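Local coordinates for similar to hydroxylamine oxidoreductase (Kuenenia stuttgartiensis, PDB 6H5L), which probably works as a multiheme oxidoreductase, part of a reductase complex from an anammox bacterium that carries electrons along an extended chain of c-type hemes, at residues D237-E242 with K468-K473; E258-T263 with Y275-C280. One frame throughout, in Å; residues are numbered along the deposited sequence.

How the interactions relate
From the N terminus, the chain first passes D237-E242, where helix 240-245 starts, and runs through helix 248-256 into a loop. Interaction 2 closes that loop on itself: E258-T263 meets Y275-C280 across 11 intervening residues, just ahead of helix 280-285. The chain then travels on to the long helix 455-476, where K468-K473 returns to D237-E242 and closes interaction 1 over 225 residues. Interaction 2 therefore lies wholly within this larger span, and the two do not cross. Their centres are about 23 Å apart and they do not touch, yet a heme connects them: C280 is covalently bound to the heme c against which D240 and K473 pack.

Interaction 1 (D237-E242 with K468-K473); sequences DHPDAE and KLQGYK. With HEC (heme c), chain I.
D240 and K473 face each other in a salt bridge where the start of helix 240-245 lies against helix 455-476, within the heme-packed core of this multiheme cytochrome c fold. P239, the centre of an inverse gamma turn, holds the N-cap position of the shorter helix. K473 reaches the carboxylate along a bent path: its chain turns at chi2 (-53°) and again at chi4 (63°), which brings NZ to D240 OD1 at 2.5 Å while CG and CD lie alongside the same oxygen. The two side chains approach at a slant, and the ammonium has a second partner in a propionate oxygen of another heme. In the D240 carboxylate, OD1 takes the lysine while OD2 accepts from H233, the histidine of a CxxCH motif. The neighbouring negative groups probably favour a charged lysine here.

Away from the salt bridge the contact is mostly van der Waals packing. The P239 ring meets the Q470 side chain at about a right angle, CG of P239 lying 3.6 Å from CG of Q470, and its CD rests near K473 CG. L469 directs CD1 at the backbone of D237, 3.3 Å from that residue's O. Beyond the two segments, W486 of helix 480-513 packs on Q470, and W485 of the second subunit on D237. Y472, on the same helix as K473, has its OH hydrogen-bonded to R303 O and 2.8 Å from propionate O2A of heme c of chain I. D240 also packs on this heme, its CB 3.4 Å from the methyl CMB.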
loop_
_atom_site.group_PDB
_atom_site.type_symbol
_atom_site.label_atom_id
_atom_site.label_comp_id
_atom_site.label_asym_id
_atom_site.label_seq_id
_atom_site.Cartn_x
_atom_site.Cartn_y
_atom_site.Cartn_z
ATOM N N ASP A 237 46.657 -15.432 17.215
ATOM C CA ASP A 237 46.561 -16.117 18.497
ATOM C C ASP A 237 45.124 -16.382 18.927
ATOM O O ASP A 237 44.913 -17.064 19.936
ATOM C CB ASP A 237 47.295 -15.328 19.592
ATOM C CG ASP A 237 46.733 -13.937 19.789
ATOM O OD1 ASP A 237 46.337 -13.304 18.789
ATOM O OD2 ASP A 237 46.693 -13.477 20.951
ATOM N N HIS A 238 44.140 -15.862 18.197
ATOM C CA HIS A 238 42.735 -16.174 18.428
ATOM C C HIS A 238 41.918 -15.812 17.193
ATOM O O HIS A 238 41.282 -14.751 17.157
ATOM C CB HIS A 238 42.201 -15.447 19.666
ATOM C CG HIS A 238 42.775 -14.079 19.864
ATOM N ND1 HIS A 238 42.489 -13.021 19.027
ATOM C CD2 HIS A 238 43.614 -13.593 20.810
ATOM C CE1 HIS A 238 43.131 -11.945 19.448
ATOM N NE2 HIS A 238 43.821 -12.266 20.527
ATOM N N PRO A 239 41.910 -16.662 16.160
ATOM C CA PRO A 239 41.162 -16.364 14.926
ATOM C C PRO A 239 39.675 -16.676 15.061
ATOM O O PRO A 239 39.100 -17.459 14.301
ATOM C CB PRO A 239 41.858 -17.267 13.902
ATOM C CG PRO A 239 42.233 -18.465 14.703
ATOM C CD PRO A 239 42.620 -17.950 16.071
ATOM N N ASP A 240 39.038 -16.054 16.052
ATOM C CA ASP A 240 37.645 -16.372 16.344
ATOM C C ASP A 240 36.713 -15.842 15.263
ATOM O O ASP A 240 35.771 -16.531 14.856
ATOM C CB ASP A 240 37.260 -15.806 17.706
ATOM C CG ASP A 240 38.208 -16.234 18.800
ATOM O OD1 ASP A 240 38.708 -17.375 18.737
ATOM O OD2 ASP A 240 38.458 -15.428 19.719
ATOM N N ALA A 241 36.952 -14.614 14.795
ATOM C CA ALA A 241 36.107 -14.039 13.753
ATOM C C ALA A 241 36.209 -14.834 12.457
ATOM O O ALA A 241 35.196 -15.099 11.798
ATOM C CB ALA A 241 36.489 -12.579 13.519
ATOM N N GLU A 242 37.427 -15.221 12.073
ATOM C CA GLU A 242 37.609 -15.963 10.831
ATOM C C GLU A 242 37.037 -17.370 10.935
ATOM O O GLU A 242 36.384 -17.851 10.003
ATOM C CB GLU A 242 39.092 -16.017 10.459
ATOM C CG GLU A 242 39.782 -14.664 10.377
ATOM C CD GLU A 242 40.381 -14.229 11.701
ATOM O OE1 GLU A 242 39.744 -14.458 12.751
ATOM O OE2 GLU A 242 41.495 -13.667 11.693
ATOM N N LYS A 468 48.830 -23.841 17.219
ATOM C CA LYS A 468 47.965 -24.643 18.075
ATOM C C LYS A 468 46.661 -23.913 18.365
ATOM O O LYS A 468 45.586 -24.524 18.366
ATOM C CB LYS A 468 48.683 -25.002 19.377
ATOM C CG LYS A 468 47.759 -25.584 20.441
ATOM C CD LYS A 468 48.510 -26.446 21.446
ATOM C CE LYS A 468 49.520 -25.641 22.246
ATOM N NZ LYS A 468 48.874 -24.621 23.118
ATOM N N LEU A 469 46.734 -22.599 18.593
ATOM C CA LEU A 469 45.536 -21.839 18.935
ATOM C C LEU A 469 44.620 -21.647 17.731
ATOM O O LEU A 469 43.394 -21.627 17.887
ATOM C CB LEU A 469 45.924 -20.485 19.533
ATOM C CG LEU A 469 46.855 -20.518 20.748
ATOM C CD1 LEU A 469 46.847 -19.180 21.469
ATOM C CD2 LEU A 469 46.474 -21.638 21.699
ATOM N N GLN A 470 45.189 -21.500 16.531
ATOM C CA GLN A 470 44.356 -21.339 15.342
ATOM C C GLN A 470 43.636 -22.634 14.992
ATOM O O GLN A 470 42.439 -22.620 14.684
ATOM C CB GLN A 470 45.203 -20.849 14.168
ATOM C CG GLN A 470 45.648 -19.404 14.307
ATOM C CD GLN A 470 46.584 -18.958 13.203
ATOM O OE1 GLN A 470 46.211 -18.926 12.031
ATOM N NE2 GLN A 470 47.810 -18.608 13.574
ATOM N N GLY A 471 44.346 -23.762 15.032
ATOM C CA GLY A 471 43.681 -25.042 14.859
ATOM C C GLY A 471 42.674 -25.327 15.953
ATOM O O GLY A 471 41.648 -25.966 15.709
ATOM N N TYR A 472 42.955 -24.862 17.172
ATOM C CA TYR A 472 42.003 -25.002 18.270
ATOM C C TYR A 472 40.709 -24.255 17.971
ATOM O O TYR A 472 39.616 -24.826 18.050
ATOM C CB TYR A 472 42.642 -24.501 19.568
ATOM C CG TYR A 472 41.677 -24.140 20.679
ATOM C CD1 TYR A 472 40.666 -25.009 21.071
ATOM C CD2 TYR A 472 41.804 -22.937 21.360
ATOM C CE1 TYR A 472 39.796 -24.678 22.092
ATOM C CE2 TYR A 472 40.944 -22.602 22.384
ATOM C CZ TYR A 472 39.942 -23.472 22.745
ATOM O OH TYR A 472 39.086 -23.130 23.766
ATOM N N LYS A 473 40.816 -22.970 17.625
ATOM C CA LYS A 473 39.621 -22.181 17.347
ATOM C C LYS A 473 38.915 -22.654 16.082
ATOM O O LYS A 473 37.681 -22.605 16.012
ATOM C CB LYS A 473 39.986 -20.702 17.241
ATOM C CG LYS A 473 40.438 -20.094 18.559
ATOM C CD LYS A 473 39.419 -20.359 19.656
ATOM C CE LYS A 473 39.809 -19.672 20.952
ATOM N NZ LYS A 473 39.837 -18.193 20.809
HETATM FE FE HEC I . 33.344 -19.632 20.385
HETATM C CHA HEC I . 35.638 -21.345 22.170
HETATM C CHB HEC I . 35.166 -16.724 20.764
HETATM C CHC HEC I . 31.179 -17.956 18.309
HETATM C CHD HEC I . 31.128 -22.283 20.493
HETATM N NA HEC I . 35.129 -19.139 21.214
HETATM C C1A HEC I . 35.812 -19.982 22.068
HETATM C C2A HEC I . 36.738 -19.172 22.830
HETATM C C3A HEC I . 36.609 -17.902 22.447
HETATM C C4A HEC I . 35.593 -17.853 21.421
HETATM C CMA HEC I . 37.399 -16.692 22.992
HETATM C CAA HEC I . 37.703 -19.692 23.905
HETATM C CBA HEC I . 36.982 -19.707 25.245
HETATM C CGA HEC I . 36.432 -21.087 25.488
HETATM O O1A HEC I . 35.184 -21.230 25.541
HETATM O O2A HEC I . 37.239 -22.042 25.615
HETATM N NB HEC I . 33.171 -17.680 19.711
HETATM C C1B HEC I . 34.096 -16.674 19.902
HETATM C C2B HEC I . 33.757 -15.573 19.029
HETATM C C3B HEC I . 32.653 -15.904 18.357
HETATM C C4B HEC I . 32.264 -17.241 18.767
HETATM C CMB HEC I . 34.518 -14.233 18.948
HETATM C CAB HEC I . 31.920 -15.029 17.317
HETATM C CBB HEC I . 32.789 -14.777 16.063
HETATM N NC HEC I . 31.475 -20.023 19.601
HETATM C C1C HEC I . 30.804 -19.223 18.696
HETATM C C2C HEC I . 29.745 -20.013 18.095
HETATM C C3C HEC I . 29.633 -21.135 18.813
HETATM C C4C HEC I . 30.781 -21.214 19.697
HETATM C CMC HEC I . 28.632 -19.426 17.201
HETATM C CAC HEC I . 28.574 -22.246 18.615
HETATM C CBC HEC I . 28.799 -22.973 17.272
HETATM N ND HEC I . 33.365 -21.527 21.221
HETATM C C1D HEC I . 32.353 -22.477 21.098
HETATM C C2D HEC I . 32.799 -23.706 21.717
HETATM C C3D HEC I . 34.211 -23.413 22.239
HETATM C C4D HEC I . 34.476 -22.035 21.889
HETATM C CMD HEC I . 32.023 -25.036 21.827
HETATM C CAD HEC I . 35.142 -24.382 22.995
HETATM C CBD HEC I . 34.693 -24.411 24.454
HETATM C CGD HEC I . 35.605 -25.292 25.263
HETATM O O1D HEC I . 35.436 -26.538 25.215
HETATM O O2D HEC I . 36.496 -24.745 25.962
#

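Interaction 2 (E258-T263 with Y275-C280); sequences EHYDFT and YRTPTC. With HEC (heme c), chain J.
Y260 OH accepts a hydrogen bond from the backbone N of T277 at 2.8 Å, nearly straight with an N-H...O angle of 163°. T277 OG1 lies close to the same phenol oxygen, 2.7 Å from Y260 OH, and is itself hydrogen-bonded to the carbonyl of H249 in helix 248-256. The Y260 side chain reaches Y275-C280 with CG anti to its carbonyl carbon (chi1 -82°). CA of Y275 sits over one face of this ring in a CH-pi contact, 4.0 Å from the Y260 centroid. The planes of the two tyrosine rings are only 20° apart, but the rings are displaced so that little of one lies over the other; CD2 of Y260 meets CD1 of Y275 at 3.5 Å. A phenylalanine in place of Y260 would probably leave the T277 amide without its acceptor and T277 OG1 without its close phenol neighbour. F262 completes the aromatic cluster, its ring set obliquely to Y275, with CD1 of F262 3.6 Å from Y275 OH. T279 CG2 reaches the F262 edge. A water joins D261 O to Y275 OH, and D261 OD1 closes an Asx turn onto T263 N.

T277 and P278 also lie against heme c of chain J, P278 CD coming 3.5 Å from C3C of that heme. R276 extends away to salt bridges with E256 and with D94 and E222 of the third subunit. T279 caps helix 280-285 through Y282 N, directly before the heme-linked C280, an arrangement that belongs to the CxxCH heme-attachment site of c-type cytochromes.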
loop_
_atom_site.group_PDB
_atom_site.type_symbol
_atom_site.label_atom_id
_atom_site.label_comp_id
_atom_site.label_asym_id
_atom_site.label_seq_id
_atom_site.Cartn_x
_atom_site.Cartn_y
_atom_site.Cartn_z
ATOM N N GLU A 258 19.131 -10.939 7.140
ATOM C CA GLU A 258 17.934 -10.108 7.053
ATOM C C GLU A 258 16.765 -10.714 7.817
ATOM O O GLU A 258 15.907 -9.979 8.320
ATOM C CB GLU A 258 17.546 -9.882 5.591
ATOM C CG GLU A 258 18.490 -8.966 4.834
ATOM C CD GLU A 258 19.276 -9.692 3.761
ATOM O OE1 GLU A 258 19.064 -9.397 2.566
ATOM O OE2 GLU A 258 20.100 -10.563 4.114
ATOM N N HIS A 259 16.717 -12.039 7.930
ATOM C CA HIS A 259 15.631 -12.721 8.616
ATOM C C HIS A 259 15.992 -13.123 10.042
ATOM O O HIS A 259 15.217 -13.833 10.691
ATOM C CB HIS A 259 15.188 -13.940 7.806
ATOM C CG HIS A 259 14.607 -13.592 6.471
ATOM N ND1 HIS A 259 15.387 -13.316 5.368
ATOM C CD2 HIS A 259 13.322 -13.453 6.067
ATOM C CE1 HIS A 259 14.608 -13.033 4.340
ATOM N NE2 HIS A 259 13.350 -13.110 4.737
ATOM N N TYR A 260 17.149 -12.691 10.538
ATOM C CA TYR A 260 17.472 -12.822 11.953
ATOM C C TYR A 260 16.837 -11.670 12.722
ATOM O O TYR A 260 16.927 -10.511 12.305
ATOM C CB TYR A 260 18.986 -12.817 12.165
ATOM C CG TYR A 260 19.678 -14.144 11.928
ATOM C CD1 TYR A 260 19.540 -14.819 10.723
ATOM C CD2 TYR A 260 20.492 -14.705 12.903
ATOM C CE1 TYR A 260 20.181 -16.025 10.502
ATOM C CE2 TYR A 260 21.137 -15.909 12.692
ATOM C CZ TYR A 260 20.977 -16.565 11.491
ATOM O OH TYR A 260 21.618 -17.764 11.278
ATOM N N ASP A 261 16.194 -11.983 13.843
ATOM C CA ASP A 261 15.533 -10.971 14.666
ATOM C C ASP A 261 16.458 -10.653 15.837
ATOM O O ASP A 261 16.413 -11.301 16.884
ATOM C CB ASP A 261 14.162 -11.451 15.130
ATOM C CG ASP A 261 13.330 -10.341 15.755
ATOM O OD1 ASP A 261 13.875 -9.242 15.994
ATOM O OD2 ASP A 261 12.126 -10.567 16.003
ATOM N N PHE A 262 17.305 -9.641 15.654
ATOM C CA PHE A 262 18.226 -9.214 16.700
ATOM C C PHE A 262 17.586 -8.269 17.708
ATOM O O PHE A 262 18.261 -7.854 18.656
ATOM C CB PHE A 262 19.461 -8.554 16.082
ATOM C CG PHE A 262 20.379 -9.519 15.388
ATOM C CD1 PHE A 262 21.107 -10.447 16.118
ATOM C CD2 PHE A 262 20.518 -9.499 14.009
ATOM C CE1 PHE A 262 21.952 -11.338 15.487
ATOM C CE2 PHE A 262 21.362 -10.387 13.372
ATOM C CZ PHE A 262 22.080 -11.308 14.112
ATOM N N THR A 263 16.310 -7.920 17.532
ATOM C CA THR A 263 15.611 -7.116 18.524
ATOM C C THR A 263 15.200 -7.929 19.744
ATOM O O THR A 263 14.894 -7.344 20.789
ATOM C CB THR A 263 14.369 -6.462 17.909
ATOM O OG1 THR A 263 13.413 -7.473 17.563
ATOM C CG2 THR A 263 14.739 -5.678 16.661
ATOM N N TYR A 275 16.985 -17.415 14.830
ATOM C CA TYR A 275 18.312 -17.692 14.291
ATOM C C TYR A 275 18.277 -19.067 13.639
ATOM O O TYR A 275 17.840 -20.035 14.269
ATOM C CB TYR A 275 19.397 -17.696 15.374
ATOM C CG TYR A 275 19.601 -16.432 16.191
ATOM C CD1 TYR A 275 18.866 -15.277 15.955
ATOM C CD2 TYR A 275 20.551 -16.406 17.206
ATOM C CE1 TYR A 275 19.069 -14.135 16.717
ATOM C CE2 TYR A 275 20.761 -15.275 17.966
ATOM C CZ TYR A 275 20.020 -14.143 17.719
ATOM O OH TYR A 275 20.233 -13.015 18.481
ATOM N N ARG A 276 18.736 -19.164 12.390
ATOM C CA ARG A 276 18.917 -20.500 11.831
ATOM C C ARG A 276 20.203 -21.133 12.342
ATOM O O ARG A 276 20.224 -22.323 12.677
ATOM C CB ARG A 276 18.914 -20.472 10.302
ATOM C CG ARG A 276 18.928 -21.881 9.714
ATOM C CD ARG A 276 19.231 -21.925 8.226
ATOM N NE ARG A 276 19.554 -23.288 7.808
ATOM C CZ ARG A 276 19.960 -23.631 6.589
ATOM N NH1 ARG A 276 20.098 -22.712 5.643
ATOM N NH2 ARG A 276 20.230 -24.901 6.316
ATOM N N THR A 277 21.280 -20.354 12.407
ATOM C CA THR A 277 22.549 -20.760 12.985
ATOM C C THR A 277 22.908 -19.820 14.132
ATOM O O THR A 277 22.484 -18.660 14.143
ATOM C CB THR A 277 23.668 -20.753 11.934
ATOM O OG1 THR A 277 23.751 -19.463 11.318
ATOM C CG2 THR A 277 23.404 -21.809 10.872
ATOM N N PRO A 278 23.673 -20.288 15.114
ATOM C CA PRO A 278 23.928 -19.465 16.299
ATOM C C PRO A 278 24.961 -18.380 16.037
ATOM O O PRO A 278 25.725 -18.416 15.070
ATOM C CB PRO A 278 24.448 -20.480 17.324
ATOM C CG PRO A 278 25.132 -21.501 16.493
ATOM C CD PRO A 278 24.336 -21.603 15.215
ATOM N N THR A 279 24.963 -17.397 16.932
ATOM C CA THR A 279 25.934 -16.317 16.943
ATOM C C THR A 279 26.933 -16.540 18.072
ATOM O O THR A 279 26.783 -17.440 18.899
ATOM C CB THR A 279 25.240 -14.962 17.114
ATOM O OG1 THR A 279 24.619 -14.906 18.405
ATOM C CG2 THR A 279 24.180 -14.769 16.042
ATOM N N CYS A 280 27.972 -15.700 18.093
ATOM C CA CYS A 280 28.905 -15.721 19.215
ATOM C C CYS A 280 28.169 -15.511 20.528
ATOM O O CYS A 280 28.441 -16.191 21.525
ATOM C CB CYS A 280 29.979 -14.646 19.042
ATOM S SG CYS A 280 30.338 -14.185 17.339
HETATM FE FE HEC J . 25.579 -26.404 14.189
HETATM C CHA HEC J . 26.366 -26.938 10.909
HETATM C CHB HEC J . 28.445 -28.119 15.127
HETATM C CHC HEC J . 25.008 -25.655 17.501
HETATM C CHD HEC J . 22.594 -24.951 13.338
HETATM N NA HEC J . 27.140 -27.323 13.204
HETATM C C1A HEC J . 27.222 -27.490 11.835
HETATM C C2A HEC J . 28.365 -28.337 11.555
HETATM C C3A HEC J . 28.931 -28.662 12.718
HETATM C C4A HEC J . 28.176 -28.032 13.780
HETATM C CMA HEC J . 30.177 -29.553 12.899
HETATM C CAA HEC J . 28.851 -28.802 10.164
HETATM C CBA HEC J . 27.848 -29.793 9.589
HETATM C CGA HEC J . 28.411 -30.457 8.360
HETATM O O1A HEC J . 27.677 -31.270 7.743
HETATM O O2A HEC J . 29.583 -30.176 7.999
HETATM N NB HEC J . 26.531 -26.839 15.984
HETATM C C1B HEC J . 27.734 -27.503 16.132
HETATM C C2B HEC J . 28.123 -27.433 17.526
HETATM C C3B HEC J . 27.171 -26.758 18.186
HETATM C C4B HEC J . 26.155 -26.369 17.226
HETATM C CMB HEC J . 29.409 -28.068 18.106
HETATM C CAB HEC J . 27.123 -26.424 19.695
HETATM C CBB HEC J . 28.261 -25.460 20.096
HETATM N NC HEC J . 24.080 -25.494 15.225
HETATM C C1C HEC J . 24.054 -25.260 16.587
HETATM C C2C HEC J . 22.897 -24.439 16.879
HETATM C C3C HEC J . 22.177 -24.322 15.753
HETATM C C4C HEC J . 22.943 -24.928 14.674
HETATM C CMC HEC J . 22.440 -24.070 18.308
HETATM C CAC HEC J . 20.816 -23.593 15.594
HETATM C CBC HEC J . 20.890 -22.085 15.928
HETATM N ND HEC J . 24.639 -25.972 12.396
HETATM C C1D HEC J . 23.354 -25.441 12.294
HETATM C C2D HEC J . 22.948 -25.484 10.904
HETATM C C3D HEC J . 24.131 -26.110 10.151
HETATM C C4D HEC J . 25.132 -26.376 11.158
HETATM C CMD HEC J . 21.606 -25.008 10.306
HETATM C CAD HEC J . 24.256 -26.399 8.639
HETATM C CBD HEC J . 24.171 -27.904 8.404
HETATM C CGD HEC J . 25.075 -28.299 7.266
HETATM O O1D HEC J . 26.274 -27.918 7.297
HETATM O O2D HEC J . 24.603 -29.003 6.336
HETATM O O HOH W 1 18.245 -11.522 18.996
#